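PDB 1L5A: amide synthase, which probably catalyses amide bond formation as a nonribosomal peptide synthetase condensation enzyme of the vibriobactin pathway. Local coordinates for residues I49-A54 and K159-Y164. Numbering follows the deposited sequence.
Sequences IDLFRA and KPYQSY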
ATOM      1  N   ILE A  49      26.282   9.845  -0.439  1.00 29.38           N
ATOM      2  CA  ILE A  49      26.157   8.419  -0.149  1.00 25.49           C
ATOM      3  C   ILE A  49      26.587   8.087   1.260  1.00 23.24           C
ATOM      4  O   ILE A  49      27.756   7.837   1.506  1.00 30.80           O
ATOM      5  CB  ILE A  49      27.001   7.584  -1.138  1.00 29.68           C
ATOM      6  CG1 ILE A  49      26.724   8.047  -2.565  1.00 28.30           C
ATOM      7  CG2 ILE A  49      26.653   6.095  -1.019  1.00 23.02           C
ATOM      8  CD1 ILE A  49      27.462   7.238  -3.614  1.00 25.93           C
ATOM      9  N   ASP A  50      25.643   8.064   2.188  1.00 26.83           N
ATOM     10  CA  ASP A  50      25.968   7.784   3.578  1.00 21.93           C
ATOM     11  C   ASP A  50      26.692   6.470   3.832  1.00 28.29           C
ATOM     12  O   ASP A  50      27.599   6.401   4.659  1.00 27.89           O
ATOM     13  CB  ASP A  50      24.709   7.805   4.426  1.00 22.88           C
ATOM     14  CG  ASP A  50      24.169   9.195   4.629  1.00 24.47           C
ATOM     15  OD1 ASP A  50      24.979  10.137   4.657  1.00 32.13           O
ATOM     16  OD2 ASP A  50      22.936   9.346   4.785  1.00 29.54           O
ATOM     17  N   LEU A  51      26.290   5.422   3.132  1.00 24.30           N
ATOM     18  CA  LEU A  51      26.907   4.126   3.354  1.00 29.07           C
ATOM     19  C   LEU A  51      28.415   4.111   3.026  1.00 31.42           C
ATOM     20  O   LEU A  51      29.156   3.322   3.601  1.00 35.28           O
ATOM     21  CB  LEU A  51      26.147   3.042   2.575  1.00 23.46           C
ATOM     22  CG  LEU A  51      26.220   1.637   3.171  1.00 36.87           C
ATOM     23  CD1 LEU A  51      25.785   1.658   4.642  1.00 32.65           C
ATOM     24  CD2 LEU A  51      25.337   0.703   2.361  1.00 33.50           C
ATOM     25  N   PHE A  52      28.882   4.960   2.119  1.00 23.09           N
ATOM     26  CA  PHE A  52      30.314   4.974   1.844  1.00 23.87           C
ATOM     27  C   PHE A  52      31.103   5.427   3.088  1.00 24.20           C
ATOM     28  O   PHE A  52      32.329   5.413   3.074  1.00 23.47           O
ATOM     29  CB  PHE A  52      30.664   5.917   0.688  1.00 21.43           C
ATOM     30  CG  PHE A  52      30.355   5.377  -0.665  1.00 20.31           C
ATOM     31  CD1 PHE A  52      30.717   6.095  -1.800  1.00 22.12           C
ATOM     32  CD2 PHE A  52      29.660   4.185  -0.820  1.00 23.27           C
ATOM     33  CE1 PHE A  52      30.385   5.644  -3.066  1.00 19.51           C
ATOM     34  CE2 PHE A  52      29.318   3.721  -2.087  1.00 19.96           C
ATOM     35  CZ  PHE A  52      29.680   4.456  -3.213  1.00 20.47           C
ATOM     36  N   ARG A  53      30.416   5.845   4.147  1.00 18.94           N
ATOM     37  CA  ARG A  53      31.102   6.276   5.367  1.00 21.66           C
ATOM     38  C   ARG A  53      31.011   5.186   6.430  1.00 26.68           C
ATOM     39  O   ARG A  53      31.444   5.362   7.571  1.00 27.34           O
ATOM     40  CB  ARG A  53      30.494   7.575   5.928  1.00 21.51           C
ATOM     41  CG  ARG A  53      30.754   8.828   5.077  1.00 19.65           C
ATOM     42  CD  ARG A  53      30.227  10.114   5.747  1.00 20.28           C
ATOM     43  NE  ARG A  53      28.761  10.159   5.841  1.00 12.12           N
ATOM     44  CZ  ARG A  53      28.070   9.949   6.955  1.00 22.01           C
ATOM     45  NH1 ARG A  53      28.704   9.673   8.101  1.00 13.13           N
ATOM     46  NH2 ARG A  53      26.741  10.020   6.925  1.00 22.31           N
ATOM     47  N   ALA A  54      30.435   4.060   6.049  1.00 22.94           N
ATOM     48  CA  ALA A  54      30.292   2.941   6.952  1.00 29.07           C
ATOM     49  C   ALA A  54      31.640   2.336   7.320  1.00 33.01           C
ATOM     50  O   ALA A  54      32.576   2.341   6.524  1.00 36.36           O
ATOM     51  CB  ALA A  54      29.428   1.874   6.309  1.00 27.86           C
ATOM     52  N   LYS A 159      18.603  10.201  -0.792  1.00 23.59           N
ATOM     53  CA  LYS A 159      17.993  10.305   0.528  1.00 27.66           C
ATOM     54  C   LYS A 159      18.994   9.672   1.501  1.00 30.36           C
ATOM     55  O   LYS A 159      19.803   8.849   1.103  1.00 27.45           O
ATOM     56  CB  LYS A 159      16.688   9.514   0.568  1.00 34.42           C
ATOM     57  CG  LYS A 159      15.658   9.892  -0.501  1.00 38.10           C
ATOM     58  CD  LYS A 159      14.710  10.978  -0.030  1.00 38.18           C
ATOM     59  CE  LYS A 159      13.701  11.353  -1.121  1.00 59.48           C
ATOM     60  NZ  LYS A 159      12.874  10.211  -1.648  1.00 55.49           N
ATOM     61  N   PRO A 160      18.961  10.055   2.786  1.00 32.66           N
ATOM     62  CA  PRO A 160      19.912   9.450   3.727  1.00 32.33           C
ATOM     63  C   PRO A 160      19.702   7.962   3.870  1.00 29.94           C
ATOM     64  O   PRO A 160      18.587   7.479   3.701  1.00 31.42           O
ATOM     65  CB  PRO A 160      19.649  10.199   5.043  1.00 35.34           C
ATOM     66  CG  PRO A 160      18.296  10.817   4.858  1.00 29.34           C
ATOM     67  CD  PRO A 160      18.238  11.178   3.413  1.00 23.23           C
ATOM     68  N   TYR A 161      20.775   7.236   4.177  1.00 31.62           N
ATOM     69  CA  TYR A 161      20.687   5.787   4.329  1.00 32.94           C
ATOM     70  C   TYR A 161      19.715   5.465   5.455  1.00 33.11           C
ATOM     71  O   TYR A 161      19.029   4.449   5.416  1.00 35.68           O
ATOM     72  CB  TYR A 161      22.065   5.180   4.642  1.00 33.81           C
ATOM     73  CG  TYR A 161      22.078   3.650   4.694  1.00 30.86           C
ATOM     74  CD1 TYR A 161      21.828   2.894   3.548  1.00 23.47           C
ATOM     75  CD2 TYR A 161      22.356   2.969   5.879  1.00 27.39           C
ATOM     76  CE1 TYR A 161      21.858   1.524   3.579  1.00 21.81           C
ATOM     77  CE2 TYR A 161      22.397   1.578   5.916  1.00 20.60           C
ATOM     78  CZ  TYR A 161      22.151   0.867   4.760  1.00 24.61           C
ATOM     79  OH  TYR A 161      22.250  -0.505   4.751  1.00 25.68           O
ATOM     80  N   GLN A 162      19.668   6.347   6.453  1.00 34.54           N
ATOM     81  CA  GLN A 162      18.786   6.195   7.604  1.00 35.22           C
ATOM     82  C   GLN A 162      17.315   6.086   7.192  1.00 33.61           C
ATOM     83  O   GLN A 162      16.519   5.418   7.861  1.00 32.77           O
ATOM     84  CB  GLN A 162      18.965   7.383   8.558  1.00 37.19           C
ATOM     85  CG  GLN A 162      18.098   7.329   9.824  1.00 36.46           C
ATOM     86  CD  GLN A 162      18.382   6.105  10.678  1.00 40.42           C
ATOM     87  OE1 GLN A 162      19.515   5.627  10.737  1.00 45.94           O
ATOM     88  NE2 GLN A 162      17.356   5.605  11.359  1.00 42.00           N
ATOM     89  N   SER A 163      16.938   6.743   6.103  1.00 28.30           N
ATOM     90  CA  SER A 163      15.551   6.651   5.664  1.00 29.95           C
ATOM     91  C   SER A 163      15.284   5.216   5.211  1.00 32.74           C
ATOM     92  O   SER A 163      14.189   4.680   5.439  1.00 29.05           O
ATOM     93  CB  SER A 163      15.265   7.622   4.517  1.00 30.38           C
ATOM     94  OG  SER A 163      15.287   8.967   4.967  1.00 39.95           O
ATOM     95  N   TYR A 164      16.280   4.601   4.571  1.00 23.50           N
ATOM     96  CA  TYR A 164      16.143   3.222   4.119  1.00 26.82           C
ATOM     97  C   TYR A 164      16.067   2.289   5.337  1.00 27.90           C
ATOM     98  O   TYR A 164      15.230   1.389   5.399  1.00 27.43           O
ATOM     99  CB  TYR A 164      17.323   2.817   3.228  1.00 26.85           C
ATOM    100  CG  TYR A 164      17.366   1.343   2.910  1.00 25.03           C
ATOM    101  CD1 TYR A 164      16.406   0.758   2.081  1.00 30.09           C
ATOM    102  CD2 TYR A 164      18.304   0.512   3.515  1.00 22.88           C
ATOM    103  CE1 TYR A 164      16.373  -0.621   1.877  1.00 25.57           C
ATOM    104  CE2 TYR A 164      18.279  -0.872   3.319  1.00 24.12           C
ATOM    105  CZ  TYR A 164      17.306  -1.431   2.506  1.00 25.88           C
ATOM    106  OH  TYR A 164      17.232  -2.796   2.378  1.00 22.72           O
TER
HETATM  107  O   HOH W   1      21.725   8.365   7.143  1.00 28.45           O
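Asp-50 reaches from a 3-10 turn (50-53) to the N-terminal end of helix 161-172, where its OD2 accepts a hydrogen bond from the backbone N of Tyr-161 at 3.1 Å. The turn follows helix 35-47 in this condensation domain, a member of the CoA-dependent acyltransferase clan, and the bond ties it to a helix more than a hundred residues further along the chain. The N-H...OD2 angle is 155°, and the amide uses the anti lone pair of OD2, the one facing away from OD1. A water donates to the same oxygen and accepts from Gln-162 N, so OD2 takes one amide directly and the next through the water. A carboxylate suits this place: its charge would be expected to interact favourably with the helix dipole. Pro-160 lies alongside OD2.

Beside this polar link, Leu-51 lays CD1 over one face of the Tyr-161 ring in a CH-pi contact, 3.7 Å from the centroid. The ring is brought there by a chi1 of -175°, which sets CG anti to the backbone N; a branched leucine supplies two methyls, and CD2 touches CE1 of the tyrosine at 3.8 Å. Further out, Leu-51 also touches Val-128 and Trp-64, and Tyr-161 touches Leu-2. Arg-53 steadies the aspartate through a salt bridge while its NH1 bonds to His-65 O: Asp-50 OD1, nearly in the guanidinium plane, is met by Arg-53 NH2 at 2.9 Å from above the carboxylate plane.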